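Local structure of LEOA (Escherichia coli, 4AUR) at residues Q338-L343 / K505-P510; A467-P472 / D482-Y487. The protein is a bacterial dynamin GTPase of enterotoxigenic Escherichia coli that probably acts on membranes, as other dynamin-like proteins do, and has been linked to the LT toxin. All blocks are in the same frame, centred on the assembly; numbering follows the deposited sequence.

Contact 1. Residues Q338-L343 / K505-P510; sequences QLMSQL and KIIKEP
Two antiparallel helices of the long helical domain of this dynamin-like protein pack together where Leu-339, Met-340 and Leu-343, in the last turns of helix 275-343, meet Ile-507 and Lys-508 of helix 489-518. The two short segments run at 175° to one another, with their axes 10.7 Å apart. At that spacing the helices do not press backbone on backbone, and the contact is made by side chains. Ile-507 is the central residue, reaching all three apolar partners. Its delta methyl points at the flank of the other helix, with CD1 4.3 Å from CB of Leu-339 and, one turn farther along, 4.4 Å from CD2 of Leu-343. Its other branch, CG2, lies 4.0 Å from SE of Met-340, a selenomethionine. The selenium side chain and the isoleucine slide past each other in opposite directions. Met-340 is bent at both chi2 (-56°) and chi3 (-86°), and these two bends bring its SE to Ile-507 and its CE to Lys-508. Beyond the selenium, the terminal methyl meets the outstretched chain of Lys-508 at about a right angle, with CE of Met-340 3.9 Å from NZ of Lys-508. The lysine thus borders the apolar patch with the last part of its chain, while Leu-339, Leu-343 and Ile-507 are buried. Helix 351-359 covers one flank of the contact, placing Phe-354 and Leu-359 against Ile-507, and is tied to helix 275-343 by a hydrogen bond between Gln-342 NE2 and Glu-358. Leu-370 of helix 368-408 touches Leu-339, and Leu-503 of helix 489-518 extends the apolar seam past Leu-343.

Contact 2. Residues A467-P472 / D482-Y487; sequences AKWAGP and DLWDAY
The indole of Trp-469 reaches out from the turn after helix 464-467 with its six-membered ring among Leu-483, Trp-484 and Tyr-487. All three meet it obliquely. CZ3 of Trp-469 lies 3.9 Å from CG of Leu-483, the branch point of the leucine, and 4.2 Å from CE3 of Trp-484, so the two indoles touch through their benzo rings. Two atoms farther round the same ring, past CH2, CZ2 of Trp-469 lies 3.9 Å from CE1 of Tyr-487. One face of the Trp-469 ring carries CG of its own neighbour Lys-468, offset toward the rim. The lysine leaves its backbone with CG between N and the carbonyl carbon (chi1 73°) and then runs extended, a path that takes its ammonium to the tyrosine. There NZ of Lys-468 donates to OH of Tyr-487 at 3.1 Å, the two side chains arriving from opposite directions. The same nitrogen forms a salt bridge with Glu-495 of helix 489-518, whose OE2 also receives a weak hydrogen bond from NE1 of Trp-469. Trp-484, in turn, has a cation-pi partner in Arg-492 of that helix.

The chemistry is therefore that of an aromatic and aliphatic cluster with a charged border. Trp-469 is buried against apolar atoms, and the charge of Lys-468 is balanced by Glu-495. Accepting from the ammonium probably polarises the phenol O-H somewhat and makes it a better donor, an effect that the nearby carboxylate would temper. The polar bond ties the loop to Tyr-487, beyond the helix, while the indole packs on Leu-483 and Trp-484 of helix 481-484.

Both contacts lie in the dynamin-like helical domain, on the same side of this elongated chain: the centres of contacts 1 and 2 lie about 68 Å and 89 Å from the centre of the chain. Their own centres are 23 Å apart, and their nearest atoms, about 10 Å apart, do not touch. Along the chain, 338-343 comes first, then 467-472, 482-487 and finally 505-510, so contact 1 encloses contact 2. Helix 489-518, the next helix after 481-484 past a short turn, connects them: its early residues Arg-492 and Glu-495 serve contact 2, its later ones contact 1. The short-range contact and the helix pairing thus belong to one helical region.

Contact 1. Residues Q338-L343 / K505-P510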
ATOM      1  N   GLN A 338     -40.879 -46.706  21.297  1.00 35.32           N
ATOM      2  CA  GLN A 338     -40.976 -47.037  22.700  1.00 36.09           C
ATOM      3  C   GLN A 338     -42.437 -47.106  23.121  1.00 34.18           C
ATOM      4  O   GLN A 338     -42.881 -48.138  23.618  1.00 34.79           O
ATOM      5  CB  GLN A 338     -40.193 -46.027  23.541  1.00 41.17           C
ATOM      6  CG  GLN A 338     -40.506 -46.031  25.040  1.00 46.83           C
ATOM      7  CD  GLN A 338     -40.269 -47.380  25.716  1.00 49.36           C
ATOM      8  OE1 GLN A 338     -41.148 -47.895  26.419  1.00 52.57           O
ATOM      9  NE2 GLN A 338     -39.080 -47.958  25.505  1.00 50.24           N
ATOM     10  N   LEU A 339     -43.172 -46.018  22.917  1.00 30.92           N
ATOM     11  CA  LEU A 339     -44.620 -45.979  23.160  1.00 29.04           C
ATOM     12  C   LEU A 339     -45.383 -47.110  22.456  1.00 31.27           C
ATOM     13  O   LEU A 339     -46.316 -47.699  23.022  1.00 31.10           O
ATOM     14  CB  LEU A 339     -45.211 -44.634  22.733  1.00 27.45           C
ATOM     15  CG  LEU A 339     -44.965 -43.408  23.614  1.00 26.12           C
ATOM     16  CD1 LEU A 339     -45.436 -42.163  22.909  1.00 25.37           C
ATOM     17  CD2 LEU A 339     -45.666 -43.510  24.948  1.00 26.13           C
HETATM   18  N   MSE A 340     -44.992 -47.441  21.233  1.00 31.48           N
HETATM   19  CA  MSE A 340     -45.712 -48.498  20.529  1.00 34.27           C
HETATM   20  C   MSE A 340     -45.442 -49.862  21.172  1.00 32.79           C
HETATM   21  O   MSE A 340     -46.337 -50.672  21.290  1.00 33.61           O
HETATM   22  CB  MSE A 340     -45.452 -48.475  19.004  1.00 35.70           C
HETATM   23  CG  MSE A 340     -46.070 -47.312  18.217  1.00 35.24           C
HETATM   24 SE   MSE A 340     -48.018 -47.182  18.446  0.81 42.47          SE
HETATM   25  CE  MSE A 340     -48.563 -48.444  17.028  1.00 44.36           C
ATOM     26  N   SER A 341     -44.227 -50.136  21.609  1.00 32.62           N
ATOM     27  CA  SER A 341     -43.941 -51.439  22.207  1.00 34.18           C
ATOM     28  C   SER A 341     -44.531 -51.574  23.621  1.00 34.51           C
ATOM     29  O   SER A 341     -44.674 -52.676  24.152  1.00 34.81           O
ATOM     30  CB  SER A 341     -42.439 -51.674  22.262  1.00 34.34           C
ATOM     31  OG  SER A 341     -41.891 -50.835  23.255  1.00 36.86           O
ATOM     32  N   GLN A 342     -44.854 -50.447  24.232  1.00 34.65           N
ATOM     33  CA  GLN A 342     -45.541 -50.457  25.489  1.00 34.57           C
ATOM     34  C   GLN A 342     -46.990 -50.775  25.271  1.00 34.91           C
ATOM     35  O   GLN A 342     -47.639 -51.357  26.137  1.00 36.36           O
ATOM     36  CB  GLN A 342     -45.455 -49.099  26.159  1.00 36.75           C
ATOM     37  CG  GLN A 342     -44.183 -48.872  26.925  1.00 36.92           C
ATOM     38  CD  GLN A 342     -44.287 -47.624  27.756  1.00 39.97           C
ATOM     39  OE1 GLN A 342     -45.237 -47.445  28.521  1.00 39.82           O
ATOM     40  NE2 GLN A 342     -43.317 -46.739  27.602  1.00 43.95           N
ATOM     41  N   LEU A 343     -47.511 -50.362  24.129  1.00 36.41           N
ATOM     42  CA  LEU A 343     -48.927 -50.514  23.862  1.00 37.84           C
ATOM     43  C   LEU A 343     -49.272 -51.932  23.533  1.00 42.19           C
ATOM     44  O   LEU A 343     -50.228 -52.465  24.074  1.00 47.46           O
ATOM     45  CB  LEU A 343     -49.372 -49.632  22.702  1.00 36.35           C
ATOM     46  CG  LEU A 343     -50.841 -49.762  22.281  1.00 37.28           C
ATOM     47  CD1 LEU A 343     -51.820 -49.628  23.442  1.00 38.47           C
ATOM     48  CD2 LEU A 343     -51.168 -48.713  21.237  1.00 38.94           C
ATOM     49  N   LYS A 505     -53.344 -44.561  16.498  1.00 39.05           N
ATOM     50  CA  LYS A 505     -53.609 -43.488  15.557  1.00 41.88           C
ATOM     51  C   LYS A 505     -53.281 -42.200  16.285  1.00 41.07           C
ATOM     52  O   LYS A 505     -52.660 -41.305  15.732  1.00 41.35           O
ATOM     53  CB  LYS A 505     -55.078 -43.499  15.081  1.00 48.19           C
ATOM     54  CG  LYS A 505     -55.277 -43.396  13.564  1.00 54.39           C
ATOM     55  CD  LYS A 505     -55.175 -44.772  12.874  1.00 58.88           C
ATOM     56  CE  LYS A 505     -54.763 -44.717  11.387  1.00 58.79           C
ATOM     57  NZ  LYS A 505     -55.874 -44.393  10.441  1.00 54.95           N
ATOM     58  N   ILE A 506     -53.677 -42.126  17.549  1.00 40.50           N
ATOM     59  CA  ILE A 506     -53.353 -40.969  18.388  1.00 40.05           C
ATOM     60  C   ILE A 506     -51.837 -40.781  18.598  1.00 38.05           C
ATOM     61  O   ILE A 506     -51.327 -39.674  18.542  1.00 36.43           O
ATOM     62  CB  ILE A 506     -54.060 -41.083  19.750  1.00 39.96           C
ATOM     63  CG1 ILE A 506     -55.575 -40.885  19.540  1.00 42.89           C
ATOM     64  CG2 ILE A 506     -53.493 -40.067  20.735  1.00 40.49           C
ATOM     65  CD1 ILE A 506     -56.466 -41.122  20.748  1.00 42.31           C
ATOM     66  N   ILE A 507     -51.132 -41.874  18.849  1.00 35.50           N
ATOM     67  CA  ILE A 507     -49.710 -41.836  19.111  1.00 32.66           C
ATOM     68  C   ILE A 507     -48.932 -41.414  17.876  1.00 33.75           C
ATOM     69  O   ILE A 507     -48.044 -40.580  17.952  1.00 31.71           O
ATOM     70  CB  ILE A 507     -49.242 -43.206  19.608  1.00 30.76           C
ATOM     71  CG1 ILE A 507     -49.597 -43.341  21.082  1.00 30.04           C
ATOM     72  CG2 ILE A 507     -47.747 -43.366  19.432  1.00 31.31           C
ATOM     73  CD1 ILE A 507     -49.379 -44.715  21.657  1.00 30.38           C
ATOM     74  N   LYS A 508     -49.281 -41.993  16.738  1.00 35.11           N
ATOM     75  CA  LYS A 508     -48.570 -41.755  15.507  1.00 35.85           C
ATOM     76  C   LYS A 508     -48.785 -40.360  14.981  1.00 35.97           C
ATOM     77  O   LYS A 508     -47.857 -39.740  14.520  1.00 35.94           O
ATOM     78  CB  LYS A 508     -49.010 -42.752  14.443  1.00 39.75           C
ATOM     79  CG  LYS A 508     -48.476 -44.146  14.681  1.00 44.40           C
ATOM     80  CD  LYS A 508     -48.891 -45.138  13.602  1.00 48.46           C
ATOM     81  CE  LYS A 508     -47.976 -46.363  13.670  1.00 54.25           C
ATOM     82  NZ  LYS A 508     -48.587 -47.628  13.165  1.00 54.80           N
ATOM     83  N   GLU A 509     -50.006 -39.862  15.033  1.00 37.47           N
ATOM     84  CA  GLU A 509     -50.331 -38.633  14.328  1.00 41.26           C
ATOM     85  C   GLU A 509     -49.277 -37.542  14.520  1.00 40.71           C
ATOM     86  O   GLU A 509     -48.710 -37.065  13.542  1.00 44.44           O
ATOM     87  CB  GLU A 509     -51.728 -38.135  14.706  1.00 49.66           C
ATOM     88  CG  GLU A 509     -52.062 -36.699  14.299  1.00 58.73           C
ATOM     89  CD  GLU A 509     -53.554 -36.364  14.450  1.00 70.95           C
ATOM     90  OE1 GLU A 509     -54.216 -36.873  15.406  1.00 71.07           O
ATOM     91  OE2 GLU A 509     -54.066 -35.580  13.606  1.00 74.21           O
ATOM     92  N   PRO A 510     -48.996 -37.145  15.766  1.00 35.43           N
ATOM     93  CA  PRO A 510     -48.114 -36.005  15.945  1.00 34.35           C
ATOM     94  C   PRO A 510     -46.701 -36.161  15.377  1.00 35.62           C
ATOM     95  O   PRO A 510     -46.060 -35.158  15.014  1.00 35.54           O
ATOM     96  CB  PRO A 510     -48.075 -35.822  17.460  1.00 35.97           C
ATOM     97  CG  PRO A 510     -48.702 -37.040  18.042  1.00 36.28           C
ATOM     98  CD  PRO A 510     -49.662 -37.511  17.017  1.00 36.30           C
TER

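Contact 2. Residues A467-P472 / D482-Y487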
ATOM      1  N   ALA A 467     -64.238 -44.670  25.548  1.00 59.01           N
ATOM      2  CA  ALA A 467     -64.246 -43.933  26.804  1.00 62.54           C
ATOM      3  C   ALA A 467     -64.644 -44.784  28.018  1.00 61.45           C
ATOM      4  O   ALA A 467     -64.316 -44.433  29.154  1.00 60.44           O
ATOM      5  CB  ALA A 467     -65.176 -42.735  26.688  1.00 68.30           C
ATOM      6  N   LYS A 468     -65.361 -45.882  27.779  1.00 60.48           N
ATOM      7  CA  LYS A 468     -65.885 -46.737  28.860  1.00 57.18           C
ATOM      8  C   LYS A 468     -64.843 -47.686  29.451  1.00 53.54           C
ATOM      9  O   LYS A 468     -65.072 -48.256  30.515  1.00 50.10           O
ATOM     10  CB  LYS A 468     -67.073 -47.557  28.353  1.00 60.68           C
ATOM     11  CG  LYS A 468     -66.688 -48.687  27.401  1.00 64.47           C
ATOM     12  CD  LYS A 468     -67.833 -49.035  26.461  1.00 68.78           C
ATOM     13  CE  LYS A 468     -67.528 -50.269  25.627  1.00 70.75           C
ATOM     14  NZ  LYS A 468     -68.429 -50.359  24.443  1.00 73.76           N
ATOM     15  N   TRP A 469     -63.726 -47.872  28.740  1.00 49.32           N
ATOM     16  CA  TRP A 469     -62.603 -48.700  29.200  1.00 46.15           C
ATOM     17  C   TRP A 469     -61.522 -47.902  29.915  1.00 44.89           C
ATOM     18  O   TRP A 469     -60.608 -48.485  30.507  1.00 41.68           O
ATOM     19  CB  TRP A 469     -61.953 -49.405  28.011  1.00 48.25           C
ATOM     20  CG  TRP A 469     -62.849 -50.390  27.399  1.00 48.86           C
ATOM     21  CD1 TRP A 469     -63.389 -50.344  26.158  1.00 49.58           C
ATOM     22  CD2 TRP A 469     -63.346 -51.575  28.016  1.00 47.70           C
ATOM     23  NE1 TRP A 469     -64.185 -51.431  25.953  1.00 48.40           N
ATOM     24  CE2 TRP A 469     -64.181 -52.204  27.083  1.00 47.56           C
ATOM     25  CE3 TRP A 469     -63.165 -52.163  29.272  1.00 47.33           C
ATOM     26  CZ2 TRP A 469     -64.845 -53.399  27.367  1.00 48.78           C
ATOM     27  CZ3 TRP A 469     -63.818 -53.351  29.551  1.00 48.01           C
ATOM     28  CH2 TRP A 469     -64.646 -53.958  28.603  1.00 47.81           C
ATOM     29  N   ALA A 470     -61.626 -46.575  29.822  1.00 43.61           N
ATOM     30  CA  ALA A 470     -60.656 -45.652  30.378  1.00 41.29           C
ATOM     31  C   ALA A 470     -61.063 -45.162  31.756  1.00 42.71           C
ATOM     32  O   ALA A 470     -60.218 -44.994  32.640  1.00 43.02           O
ATOM     33  CB  ALA A 470     -60.483 -44.467  29.445  1.00 41.29           C
ATOM     34  N   GLY A 471     -62.350 -44.891  31.932  1.00 42.67           N
ATOM     35  CA  GLY A 471     -62.848 -44.418  33.214  1.00 41.54           C
ATOM     36  C   GLY A 471     -62.991 -42.917  33.257  1.00 39.97           C
ATOM     37  O   GLY A 471     -62.483 -42.209  32.384  1.00 39.75           O
ATOM     38  N   PRO A 472     -63.703 -42.414  34.271  1.00 39.92           N
ATOM     39  CA  PRO A 472     -63.904 -40.983  34.383  1.00 39.86           C
ATOM     40  C   PRO A 472     -62.579 -40.287  34.676  1.00 38.92           C
ATOM     41  O   PRO A 472     -61.820 -40.752  35.525  1.00 37.62           O
ATOM     42  CB  PRO A 472     -64.858 -40.863  35.566  1.00 41.82           C
ATOM     43  CG  PRO A 472     -64.580 -42.076  36.393  1.00 41.19           C
ATOM     44  CD  PRO A 472     -64.342 -43.148  35.376  1.00 40.30           C
ATOM     45  N   ASP A 482     -69.822 -55.302  36.333  1.00 74.75           N
ATOM     46  CA  ASP A 482     -70.880 -55.036  35.344  1.00 77.79           C
ATOM     47  C   ASP A 482     -70.357 -54.784  33.932  1.00 75.96           C
ATOM     48  O   ASP A 482     -71.050 -55.065  32.950  1.00 74.16           O
ATOM     49  CB  ASP A 482     -71.739 -53.830  35.767  1.00 79.14           C
ATOM     50  CG  ASP A 482     -72.907 -54.220  36.651  1.00 78.34           C
ATOM     51  OD1 ASP A 482     -72.744 -55.117  37.507  1.00 80.10           O
ATOM     52  OD2 ASP A 482     -73.991 -53.626  36.482  1.00 74.03           O
ATOM     53  N   LEU A 483     -69.151 -54.235  33.831  1.00 74.97           N
ATOM     54  CA  LEU A 483     -68.577 -53.918  32.532  1.00 71.98           C
ATOM     55  C   LEU A 483     -67.836 -55.102  31.929  1.00 65.62           C
ATOM     56  O   LEU A 483     -67.874 -55.310  30.717  1.00 61.50           O
ATOM     57  CB  LEU A 483     -67.631 -52.723  32.648  1.00 74.97           C
ATOM     58  CG  LEU A 483     -67.093 -52.179  31.320  1.00 74.98           C
ATOM     59  CD1 LEU A 483     -68.232 -51.820  30.376  1.00 73.32           C
ATOM     60  CD2 LEU A 483     -66.196 -50.977  31.566  1.00 75.97           C
ATOM     61  N   TRP A 484     -67.167 -55.868  32.780  1.00 64.40           N
ATOM     62  CA  TRP A 484     -66.339 -56.996  32.343  1.00 67.88           C
ATOM     63  C   TRP A 484     -67.163 -58.170  31.835  1.00 72.27           C
ATOM     64  O   TRP A 484     -66.788 -58.836  30.860  1.00 71.33           O
ATOM     65  CB  TRP A 484     -65.482 -57.467  33.505  1.00 67.66           C
ATOM     66  CG  TRP A 484     -64.334 -58.286  33.106  1.00 67.62           C
ATOM     67  CD1 TRP A 484     -64.166 -59.612  33.332  1.00 71.36           C
ATOM     68  CD2 TRP A 484     -63.161 -57.836  32.429  1.00 65.71           C
ATOM     69  NE1 TRP A 484     -62.955 -60.026  32.837  1.00 71.76           N
ATOM     70  CE2 TRP A 484     -62.317 -58.952  32.275  1.00 68.64           C
ATOM     71  CE3 TRP A 484     -62.737 -56.597  31.940  1.00 63.04           C
ATOM     72  CZ2 TRP A 484     -61.072 -58.872  31.647  1.00 69.57           C
ATOM     73  CZ3 TRP A 484     -61.506 -56.515  31.318  1.00 66.76           C
ATOM     74  CH2 TRP A 484     -60.685 -57.649  31.175  1.00 68.46           C
ATOM     75  N   ASP A 485     -68.282 -58.418  32.517  1.00 73.53           N
ATOM     76  CA  ASP A 485     -69.215 -59.476  32.152  1.00 76.04           C
ATOM     77  C   ASP A 485     -70.398 -58.907  31.356  1.00 77.72           C
ATOM     78  O   ASP A 485     -71.549 -59.255  31.610  1.00 87.68           O
ATOM     79  CB  ASP A 485     -69.691 -60.214  33.418  1.00 75.40           C
ATOM     80  CG  ASP A 485     -68.523 -60.696  34.293  1.00 76.94           C
ATOM     81  OD1 ASP A 485     -67.355 -60.564  33.868  1.00 73.80           O
ATOM     82  OD2 ASP A 485     -68.766 -61.197  35.410  1.00 74.07           O
ATOM     83  N   ALA A 486     -70.107 -58.007  30.416  1.00 72.30           N
ATOM     84  CA  ALA A 486     -71.046 -57.639  29.354  1.00 72.56           C
ATOM     85  C   ALA A 486     -70.653 -58.312  28.022  1.00 72.50           C
ATOM     86  O   ALA A 486     -71.433 -58.320  27.062  1.00 68.23           O
ATOM     87  CB  ALA A 486     -71.094 -56.127  29.191  1.00 69.94           C
ATOM     88  N   TYR A 487     -69.439 -58.867  27.981  1.00 69.45           N
ATOM     89  CA  TYR A 487     -68.903 -59.524  26.796  1.00 72.61           C
ATOM     90  C   TYR A 487     -68.349 -60.886  27.173  1.00 76.44           C
ATOM     91  O   TYR A 487     -67.955 -61.110  28.320  1.00 71.52           O
ATOM     92  CB  TYR A 487     -67.765 -58.691  26.185  1.00 71.54           C
ATOM     93  CG  TYR A 487     -68.136 -57.251  25.891  1.00 71.33           C
ATOM     94  CD1 TYR A 487     -67.955 -56.255  26.850  1.00 67.04           C
ATOM     95  CD2 TYR A 487     -68.672 -56.884  24.653  1.00 71.92           C
ATOM     96  CE1 TYR A 487     -68.302 -54.942  26.590  1.00 66.68           C
ATOM     97  CE2 TYR A 487     -69.019 -55.569  24.382  1.00 70.09           C
ATOM     98  CZ  TYR A 487     -68.832 -54.601  25.352  1.00 67.55           C
ATOM     99  OH  TYR A 487     -69.176 -53.289  25.087  1.00 61.47           O
TER